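PDB 4B9G: CS6 fimbrial subunit B, CS6 fimbrial subunit A from Escherichia coli, which is a subunit of the CS6 colonization factor of enterotoxigenic strains, probably building surface fibres for adhesion, captured here as an engineered fusion carrying a CssA donor strand. Local coordinates for residues 37-42 with 111-116; 76-81 with 119-124; 134-139 with 152-157. All blocks are in the same frame, centred on the assembly; numbering follows the deposited sequence.

Interaction 1 (37-42 with 111-116); sequences QLYTVE and FSAIYT
The ring of Y39 takes the methyl of A113 squarely on one face: A113 CB stands 3.4 Å above the plane, over the ring centre, and 3.5 Å from Y39 CE2. This is a CH-pi contact, with V41 CG2 of the same strand at the ring edge. The ring gets there through the crowded position of CG between the backbone N and the carbonyl carbon (chi1 66°), which swings it across towards the partner strand. F111 is met differently, with V41 O near the plane of its ring at the edge, and the ring of Y115 has L38 CD1 at its rim. The other methyl of L38, CD2, lies 4.0 Å from Y115 CB. On the opposite face of the sheet Q37 and I114 run side by side in the same direction, Q37 CG being 3.9 Å from I114 CD1.

Backbone bonds zip the two antiparallel strands together. L38 N reaches A113 O at 2.8 Å, and A113 N meets Y39 O nearly along the C=O axis. Further on, V41 and F111 exchange both of their N-H···O bonds. The chain turns a corner at L38, and A113 bonds this corner residue through its O and the next residue, Y39, through its N.

Both segments belong to the CssB part, and the pairing is consistent with the immunoglobulin-like sandwich of fimbrial subunits. Y39 OH is hydrogen-bonded to Y82 OH, their rings also meeting edge-to-face, and S112 OG is held by D87. Strand 79-88 pairs with the other edge of 111-116, while strand 21-28 pairs with 37-42; L134 of strand 128-142 packs on Y39 and V41 from across the interior.

Interaction 2 (76-81 with 119-124); sequences PDQNMN and EYPNSG
The backbone oxygen of N79 is held by two groups, the backbone N-H of E119 and the hydroxyl of Y125; E119 N lies 3.0 Å from N79 O. E119 N also makes a weak, bent second bond to N79 OD1, 3.4 Å away. The amide is brought round to it because CG of N79 sits between its backbone N and carbonyl carbon (chi1 59°). In return N79 N binds E119 O at 3.0 Å, with the donor in the carbonyl plane. The two side chains then run alongside each other, N79 OD1 being 3.5 Å from E119 CG, and their amide and carboxylate planes are 60° apart.

N79 and E119 thus form an antiparallel hydrogen-bonded pair in the CssB part where strand 79-88 begins and strand 108-119 ends, at one end of the sandwich, and after E119 the chain leaves the sheet. P121 to G124 make a type I beta turn, closed by G124 N to P121 O; at G124's backbone angles a CB would press on the carbonyl O of S123, which favours glycine.

The aliphatic stem and amide of Q78 lie across the ring of P121 at about a right angle, Q78 CD touching P121 CD at 3.9 Å. Q78 OE1 is meanwhile held by S126 N. At the other end of the pair a water bridges the carboxylate of E119 and the amide of N81, accepting from N81 ND2 and donating to E119 OE2 at 2.8 Å.

Interaction 3 (134-139 with 152-157); sequences LTVSFY and KNFPVS
K152 meets V136 through backbone alone: V136 N binds K152 O at 3.0 Å and K152 N binds V136 O, both nearly in line with the carbonyl they address. Its side chain turns away from the partner strand, and K152 CG settles 3.6 Å above the ring of F154, over the centre. N153 comes next, on the other face of the sheet. With CG beside its backbone N (chi1 -65°), the amide reaches along T135, whose OG1 donates to N153 OD1 at 2.8 Å. The hydroxyl comes in from above the amide, 48° out of the carbonyl plane, and is also hydrogen-bonded to T57.

The contact pairs the two parts of the engineered fusion: 134-139 lies on the last strand of the CssB part, 152-157 in the CssA-derived strand, and the turn between strands 128-142 and 145-160 joins them in a hairpin. It mimics donor-strand complementation, in which the strand of one subunit fills the incomplete immunoglobulin-like sandwich of the next; here it runs antiparallel to strand 128-142 and parallel to strand 21-28.

F154 faces the same way as K152. F154 N binds L134 O at 2.8 Å and L134 N binds F154 O, while the same L134 O lies near the plane of the F154 ring, at its edge. V136 CG2 touches F154 CD2 at 4.0 Å. Past P155, V156 turns towards strand 134-139, and V156 CG1 packs on L134 CB at 3.8 Å, beside Y39.

Interaction 1 is the buried one, near the middle of the chain, where apolar side chains and one ring-methyl contact accompany the backbone ladder. Interaction 2 is partly exposed, and its centre lies about 20 Å from the centre of the chain: a single bridge pair, amides, a carboxylate and a water. It shares strand 108-119 with interaction 1, and the two touch where T116 N probably hydrogen-bonds to N81 O. Interaction 3 mixes both chemistries, with apolar residues inward and a T135–N153 bond outward. It meets interaction 1 across the interior, L134 and V156 packing on Y39, but stays clear of interaction 2. It alone joins the CssB and CssA parts.

Interaction 1 (37-42 with 111-116)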
loop_
_atom_site.group_PDB
_atom_site.type_symbol
_atom_site.label_atom_id
_atom_site.label_comp_id
_atom_site.label_asym_id
_atom_site.label_seq_id
_atom_site.Cartn_x
_atom_site.Cartn_y
_atom_site.Cartn_z
ATOM N N GLN A 37 7.840 8.576 -2.652
ATOM C CA GLN A 37 7.527 7.197 -2.375
ATOM C C GLN A 37 7.998 6.820 -0.980
ATOM O O GLN A 37 9.178 6.952 -0.635
ATOM C CB GLN A 37 8.195 6.271 -3.397
ATOM C CG GLN A 37 7.725 6.466 -4.815
ATOM C CD GLN A 37 8.558 5.659 -5.781
ATOM O OE1 GLN A 37 8.552 4.439 -5.748
ATOM N NE2 GLN A 37 9.310 6.340 -6.621
ATOM N N LEU A 38 7.086 6.307 -0.153
ATOM C CA LEU A 38 7.398 5.909 1.221
ATOM C C LEU A 38 7.831 4.443 1.316
ATOM O O LEU A 38 8.679 4.099 2.157
ATOM C CB LEU A 38 6.210 6.167 2.120
ATOM C CG LEU A 38 5.715 7.615 2.151
ATOM C CD1 LEU A 38 4.517 7.751 3.106
ATOM C CD2 LEU A 38 6.826 8.599 2.515
ATOM N N TYR A 39 7.230 3.596 0.494
ATOM C CA TYR A 39 7.600 2.195 0.350
ATOM C C TYR A 39 7.070 1.729 -1.000
ATOM O O TYR A 39 6.215 2.397 -1.601
ATOM C CB TYR A 39 7.102 1.329 1.519
ATOM C CG TYR A 39 5.606 1.155 1.671
ATOM C CD1 TYR A 39 4.919 0.203 0.937
ATOM C CD2 TYR A 39 4.884 1.919 2.577
ATOM C CE1 TYR A 39 3.549 -0.003 1.118
ATOM C CE2 TYR A 39 3.513 1.732 2.764
ATOM C CZ TYR A 39 2.850 0.755 2.041
ATOM O OH TYR A 39 1.508 0.503 2.201
ATOM N N THR A 40 7.560 0.588 -1.458
ATOM C CA THR A 40 7.030 -0.021 -2.678
ATOM C C THR A 40 6.623 -1.467 -2.360
ATOM O O THR A 40 6.992 -2.047 -1.311
ATOM C CB THR A 40 8.003 0.096 -3.793
ATOM O OG1 THR A 40 8.238 1.417 -4.261
ATOM C CG2 THR A 40 9.131 -0.690 -3.624
ATOM N N VAL A 41 5.824 -2.020 -3.258
ATOM C CA VAL A 41 5.251 -3.355 -3.135
ATOM C C VAL A 41 5.481 -4.070 -4.462
ATOM O O VAL A 41 5.215 -3.497 -5.536
ATOM C CB VAL A 41 3.732 -3.285 -2.876
ATOM C CG1 VAL A 41 3.150 -4.688 -2.670
ATOM C CG2 VAL A 41 3.423 -2.369 -1.697
ATOM N N GLU A 42 5.961 -5.312 -4.407
ATOM C CA GLU A 42 6.146 -6.132 -5.607
ATOM C C GLU A 42 5.452 -7.460 -5.394
ATOM O O GLU A 42 5.532 -8.041 -4.309
ATOM C CB GLU A 42 7.637 -6.312 -5.936
ATOM C CG GLU A 42 8.361 -4.961 -6.058
ATOM C CD GLU A 42 9.709 -5.010 -6.762
ATOM O OE1 GLU A 42 10.276 -6.097 -6.941
ATOM O OE2 GLU A 42 10.222 -3.940 -7.127
ATOM N N PHE A 111 3.678 -1.556 -7.018
ATOM C CA PHE A 111 2.897 -0.451 -6.482
ATOM C C PHE A 111 3.809 0.407 -5.614
ATOM O O PHE A 111 4.842 -0.074 -5.110
ATOM C CB PHE A 111 1.717 -0.949 -5.626
ATOM C CG PHE A 111 0.776 -1.900 -6.339
ATOM C CD1 PHE A 111 1.075 -3.255 -6.444
ATOM C CD2 PHE A 111 -0.430 -1.441 -6.877
ATOM C CE1 PHE A 111 0.217 -4.116 -7.079
ATOM C CE2 PHE A 111 -1.304 -2.311 -7.519
ATOM C CZ PHE A 111 -0.988 -3.649 -7.614
ATOM N N SER A 112 3.494 1.643 -5.378
ATOM C CA SER A 112 4.137 2.606 -4.585
ATOM C C SER A 112 3.167 3.277 -3.596
ATOM O O SER A 112 2.033 3.593 -3.964
ATOM C CB SER A 112 4.907 3.607 -5.433
ATOM O OG SER A 112 4.015 4.176 -6.227
ATOM N N ALA A 113 3.632 3.515 -2.372
ATOM C CA ALA A 113 2.939 4.339 -1.383
ATOM C C ALA A 113 3.394 5.777 -1.553
ATOM O O ALA A 113 4.587 6.070 -1.395
ATOM C CB ALA A 113 3.279 3.839 0.027
ATOM N N ILE A 114 2.462 6.657 -1.893
ATOM C CA ILE A 114 2.761 8.034 -2.281
ATOM C C ILE A 114 2.315 9.019 -1.193
ATOM O O ILE A 114 1.131 9.080 -0.848
ATOM C CB ILE A 114 2.055 8.392 -3.609
ATOM C CG1 ILE A 114 2.438 7.386 -4.707
ATOM C CG2 ILE A 114 2.367 9.825 -4.011
ATOM C CD1 ILE A 114 3.916 7.274 -4.943
ATOM N N TYR A 115 3.272 9.773 -0.657
ATOM C CA TYR A 115 3.027 10.734 0.418
ATOM C C TYR A 115 2.117 11.867 -0.038
ATOM O O TYR A 115 2.351 12.492 -1.090
ATOM C CB TYR A 115 4.374 11.294 0.877
ATOM C CG TYR A 115 4.282 12.283 2.006
ATOM C CD1 TYR A 115 4.190 11.868 3.337
ATOM C CD2 TYR A 115 4.279 13.653 1.758
ATOM C CE1 TYR A 115 4.100 12.775 4.376
ATOM C CE2 TYR A 115 4.198 14.581 2.810
ATOM C CZ TYR A 115 4.119 14.129 4.119
ATOM O OH TYR A 115 4.006 15.034 5.144
ATOM N N THR A 116 1.112 12.165 0.784
ATOM C CA THR A 116 0.158 13.230 0.476
ATOM C C THR A 116 0.041 14.306 1.547
ATOM O O THR A 116 -0.696 15.270 1.358
ATOM C CB THR A 116 -1.258 12.689 0.283
ATOM O OG1 THR A 116 -1.705 12.067 1.495
ATOM C CG2 THR A 116 -1.305 11.724 -0.808
#

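Interaction 2 (76-81 with 119-124)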
loop_
_atom_site.group_PDB
_atom_site.type_symbol
_atom_site.label_atom_id
_atom_site.label_comp_id
_atom_site.label_asym_id
_atom_site.label_seq_id
_atom_site.Cartn_x
_atom_site.Cartn_y
_atom_site.Cartn_z
ATOM N N PRO A 76 3.009 8.802 18.836
ATOM C CA PRO A 76 1.761 8.550 18.115
ATOM C C PRO A 76 1.146 9.793 17.463
ATOM O O PRO A 76 0.277 9.634 16.616
ATOM C CB PRO A 76 0.831 8.001 19.207
ATOM C CG PRO A 76 1.398 8.512 20.482
ATOM C CD PRO A 76 2.877 8.526 20.274
ATOM N N ASP A 77 1.563 10.993 17.854
ATOM C CA ASP A 77 1.003 12.214 17.275
ATOM C C ASP A 77 1.621 12.598 15.930
ATOM O O ASP A 77 1.181 13.565 15.314
ATOM C CB ASP A 77 1.143 13.393 18.257
ATOM C CG ASP A 77 0.476 13.140 19.585
ATOM O OD1 ASP A 77 -0.575 12.467 19.614
ATOM O OD2 ASP A 77 0.999 13.641 20.605
ATOM N N GLN A 78 2.639 11.863 15.486
ATOM C CA GLN A 78 3.289 12.140 14.208
ATOM C C GLN A 78 2.974 11.033 13.216
ATOM O O GLN A 78 3.190 9.847 13.505
ATOM C CB GLN A 78 4.798 12.256 14.405
ATOM C CG GLN A 78 5.192 13.415 15.275
ATOM C CD GLN A 78 6.687 13.616 15.315
ATOM O OE1 GLN A 78 7.377 13.378 14.344
ATOM N NE2 GLN A 78 7.191 14.059 16.442
ATOM N N ASN A 79 2.441 11.397 12.058
ATOM C CA ASN A 79 2.070 10.393 11.078
ATOM C C ASN A 79 2.118 10.965 9.664
ATOM O O ASN A 79 2.094 12.184 9.461
ATOM C CB ASN A 79 0.695 9.815 11.414
ATOM C CG ASN A 79 -0.378 10.882 11.449
ATOM O OD1 ASN A 79 -0.601 11.584 10.472
ATOM N ND2 ASN A 79 -0.998 11.054 12.597
ATOM N N MET A 80 2.224 10.052 8.704
ATOM C CA MET A 80 2.293 10.367 7.281
ATOM C C MET A 80 1.090 9.753 6.584
ATOM O O MET A 80 0.833 8.561 6.730
ATOM C CB MET A 80 3.575 9.783 6.685
ATOM C CG MET A 80 4.845 10.289 7.346
ATOM S SD MET A 80 6.268 9.474 6.618
ATOM C CE MET A 80 7.612 10.259 7.515
ATOM N N ASN A 81 0.393 10.558 5.790
ATOM C CA ASN A 81 -0.702 10.098 4.959
ATOM C C ASN A 81 -0.207 9.682 3.573
ATOM O O ASN A 81 0.695 10.319 3.021
ATOM C CB ASN A 81 -1.719 11.221 4.766
ATOM C CG ASN A 81 -2.366 11.664 6.046
ATOM O OD1 ASN A 81 -2.612 10.871 6.931
ATOM N ND2 ASN A 81 -2.650 12.952 6.141
ATOM N N GLU A 119 0.599 14.717 9.834
ATOM C CA GLU A 119 0.522 15.419 11.099
ATOM C C GLU A 119 1.917 15.422 11.727
ATOM O O GLU A 119 2.527 14.368 11.963
ATOM C CB GLU A 119 -0.481 14.724 12.029
ATOM C CG GLU A 119 -1.902 14.659 11.490
ATOM C CD GLU A 119 -2.525 16.032 11.278
ATOM O OE1 GLU A 119 -2.204 16.964 12.052
ATOM O OE2 GLU A 119 -3.346 16.175 10.342
ATOM N N TYR A 120 2.415 16.618 11.994
ATOM C CA TYR A 120 3.729 16.803 12.559
ATOM C C TYR A 120 3.797 18.162 13.235
ATOM O O TYR A 120 3.057 19.084 12.880
ATOM C CB TYR A 120 4.792 16.716 11.464
ATOM C CG TYR A 120 4.428 17.429 10.181
ATOM C CD1 TYR A 120 4.710 18.777 9.988
ATOM C CD2 TYR A 120 3.792 16.740 9.160
ATOM C CE1 TYR A 120 4.372 19.405 8.799
ATOM C CE2 TYR A 120 3.457 17.353 7.983
ATOM C CZ TYR A 120 3.741 18.682 7.800
ATOM O OH TYR A 120 3.396 19.289 6.610
ATOM N N PRO A 121 4.691 18.298 14.222
ATOM C CA PRO A 121 4.835 19.608 14.864
ATOM C C PRO A 121 5.531 20.584 13.926
ATOM O O PRO A 121 5.979 20.248 12.834
ATOM C CB PRO A 121 5.686 19.308 16.099
ATOM C CG PRO A 121 6.423 18.081 15.770
ATOM C CD PRO A 121 5.554 17.277 14.834
ATOM N N ASN A 122 5.626 21.826 14.363
ATOM C CA ASN A 122 6.198 22.874 13.516
ATOM C C ASN A 122 7.620 22.608 13.049
ATOM O O ASN A 122 8.033 23.107 12.002
ATOM C CB ASN A 122 6.147 24.208 14.236
ATOM C CG ASN A 122 4.745 24.764 14.313
ATOM O OD1 ASN A 122 3.820 24.277 13.655
ATOM N ND2 ASN A 122 4.573 25.801 15.117
ATOM N N SER A 123 8.367 21.844 13.829
ATOM C CA SER A 123 9.744 21.516 13.492
ATOM C C SER A 123 9.855 20.367 12.481
ATOM O O SER A 123 10.960 19.983 12.098
ATOM C CB SER A 123 10.510 21.143 14.761
ATOM O OG SER A 123 9.883 20.069 15.431
ATOM N N GLY A 124 8.723 19.817 12.054
ATOM C CA GLY A 124 8.733 18.712 11.115
ATOM C C GLY A 124 8.775 17.353 11.800
ATOM O O GLY A 124 8.570 17.241 13.003
HETATM O O HOH W 1 -4.014 14.534 8.193
#

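Interaction 3 (134-139 with 152-157)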
loop_
_atom_site.group_PDB
_atom_site.type_symbol
_atom_site.label_atom_id
_atom_site.label_comp_id
_atom_site.label_asym_id
_atom_site.label_seq_id
_atom_site.Cartn_x
_atom_site.Cartn_y
_atom_site.Cartn_z
ATOM N N LEU A 134 -0.685 -2.894 5.365
ATOM C CA LEU A 134 -1.263 -2.833 4.033
ATOM C C LEU A 134 -2.051 -4.122 3.813
ATOM O O LEU A 134 -1.493 -5.209 3.922
ATOM C CB LEU A 134 -0.147 -2.752 2.994
ATOM C CG LEU A 134 -0.606 -2.751 1.544
ATOM C CD1 LEU A 134 -1.318 -1.449 1.154
ATOM C CD2 LEU A 134 0.576 -3.011 0.648
ATOM N N THR A 135 -3.338 -4.002 3.498
ATOM C CA THR A 135 -4.165 -5.153 3.169
ATOM C C THR A 135 -3.979 -5.502 1.696
ATOM O O THR A 135 -4.173 -4.666 0.812
ATOM C CB THR A 135 -5.650 -4.871 3.394
ATOM O OG1 THR A 135 -5.871 -4.534 4.775
ATOM C CG2 THR A 135 -6.502 -6.066 2.970
ATOM N N VAL A 136 -3.602 -6.759 1.438
ATOM C CA VAL A 136 -3.627 -7.321 0.094
ATOM C C VAL A 136 -4.544 -8.533 0.136
ATOM O O VAL A 136 -4.446 -9.377 1.034
ATOM C CB VAL A 136 -2.224 -7.734 -0.409
ATOM C CG1 VAL A 136 -2.295 -8.294 -1.828
ATOM C CG2 VAL A 136 -1.236 -6.567 -0.323
ATOM N N SER A 137 -5.471 -8.596 -0.816
ATOM C CA SER A 137 -6.396 -9.714 -0.929
ATOM C C SER A 137 -6.395 -10.238 -2.362
ATOM O O SER A 137 -6.299 -9.468 -3.320
ATOM C CB SER A 137 -7.818 -9.316 -0.536
ATOM O OG SER A 137 -7.821 -8.750 0.765
ATOM N N PHE A 138 -6.492 -11.564 -2.480
ATOM C CA PHE A 138 -6.560 -12.271 -3.751
ATOM C C PHE A 138 -7.956 -12.890 -3.903
ATOM O O PHE A 138 -8.520 -13.411 -2.934
ATOM C CB PHE A 138 -5.533 -13.407 -3.796
ATOM C CG PHE A 138 -4.081 -12.968 -3.897
ATOM C CD1 PHE A 138 -3.704 -11.674 -4.221
ATOM C CD2 PHE A 138 -3.083 -13.906 -3.712
ATOM C CE1 PHE A 138 -2.352 -11.332 -4.353
ATOM C CE2 PHE A 138 -1.748 -13.579 -3.860
ATOM C CZ PHE A 138 -1.382 -12.291 -4.182
ATOM N N TYR A 139 -8.478 -12.874 -5.129
ATOM C CA TYR A 139 -9.823 -13.351 -5.449
ATOM C C TYR A 139 -9.786 -14.292 -6.642
ATOM O O TYR A 139 -8.944 -14.156 -7.544
ATOM C CB TYR A 139 -10.756 -12.188 -5.828
ATOM C CG TYR A 139 -10.888 -11.167 -4.733
ATOM C CD1 TYR A 139 -9.917 -10.181 -4.573
ATOM C CD2 TYR A 139 -11.955 -11.186 -3.839
ATOM C CE1 TYR A 139 -9.996 -9.257 -3.560
ATOM C CE2 TYR A 139 -12.037 -10.242 -2.810
ATOM C CZ TYR A 139 -11.044 -9.284 -2.678
ATOM O OH TYR A 139 -11.079 -8.330 -1.686
ATOM N N LYS A 152 -4.049 -10.875 3.673
ATOM C CA LYS A 152 -3.020 -10.615 4.635
ATOM C C LYS A 152 -2.853 -9.110 4.824
ATOM O O LYS A 152 -2.892 -8.344 3.863
ATOM C CB LYS A 152 -1.698 -11.236 4.232
ATOM C CG LYS A 152 -0.461 -11.025 5.047
ATOM C CD LYS A 152 -0.350 -11.721 6.287
ATOM C CE LYS A 152 1.033 -11.819 6.904
ATOM N NZ LYS A 152 1.523 -10.579 6.975
ATOM N N ASN A 153 -2.708 -8.713 6.081
ATOM C CA ASN A 153 -2.300 -7.368 6.429
ATOM C C ASN A 153 -0.780 -7.342 6.642
ATOM O O ASN A 153 -0.290 -7.760 7.681
ATOM C CB ASN A 153 -3.047 -6.857 7.663
ATOM C CG ASN A 153 -4.543 -6.704 7.420
ATOM O OD1 ASN A 153 -4.997 -6.669 6.281
ATOM N ND2 ASN A 153 -5.315 -6.627 8.502
ATOM N N PHE A 154 -0.041 -6.900 5.632
ATOM C CA PHE A 154 1.421 -6.883 5.680
ATOM C C PHE A 154 1.936 -5.681 6.468
ATOM O O PHE A 154 1.550 -4.542 6.178
ATOM C CB PHE A 154 2.007 -6.800 4.262
ATOM C CG PHE A 154 1.875 -8.064 3.465
ATOM C CD1 PHE A 154 2.857 -9.054 3.507
ATOM C CD2 PHE A 154 0.782 -8.255 2.643
ATOM C CE1 PHE A 154 2.731 -10.209 2.753
ATOM C CE2 PHE A 154 0.653 -9.430 1.898
ATOM C CZ PHE A 154 1.630 -10.396 1.946
ATOM N N PRO A 155 2.875 -5.898 7.404
ATOM C CA PRO A 155 3.564 -4.735 7.992
ATOM C C PRO A 155 4.363 -3.964 6.946
ATOM O O PRO A 155 5.067 -4.577 6.131
ATOM C CB PRO A 155 4.474 -5.368 9.052
ATOM C CG PRO A 155 3.823 -6.686 9.385
ATOM C CD PRO A 155 3.257 -7.158 8.065
ATOM N N VAL A 156 4.241 -2.635 6.994
ATOM C CA VAL A 156 4.924 -1.734 6.081
ATOM C C VAL A 156 5.551 -0.591 6.889
ATOM O O VAL A 156 5.081 -0.278 7.990
ATOM C CB VAL A 156 3.940 -1.187 4.998
ATOM C CG1 VAL A 156 3.397 -2.305 4.147
ATOM C CG2 VAL A 156 2.815 -0.385 5.618
ATOM N N SER A 157 6.576 0.047 6.325
ATOM C CA SER A 157 7.244 1.151 7.011
ATOM C C SER A 157 8.005 2.037 6.051
ATOM O O SER A 157 8.283 1.665 4.900
ATOM C CB SER A 157 8.219 0.633 8.082
ATOM O OG SER A 157 9.337 -0.010 7.501
#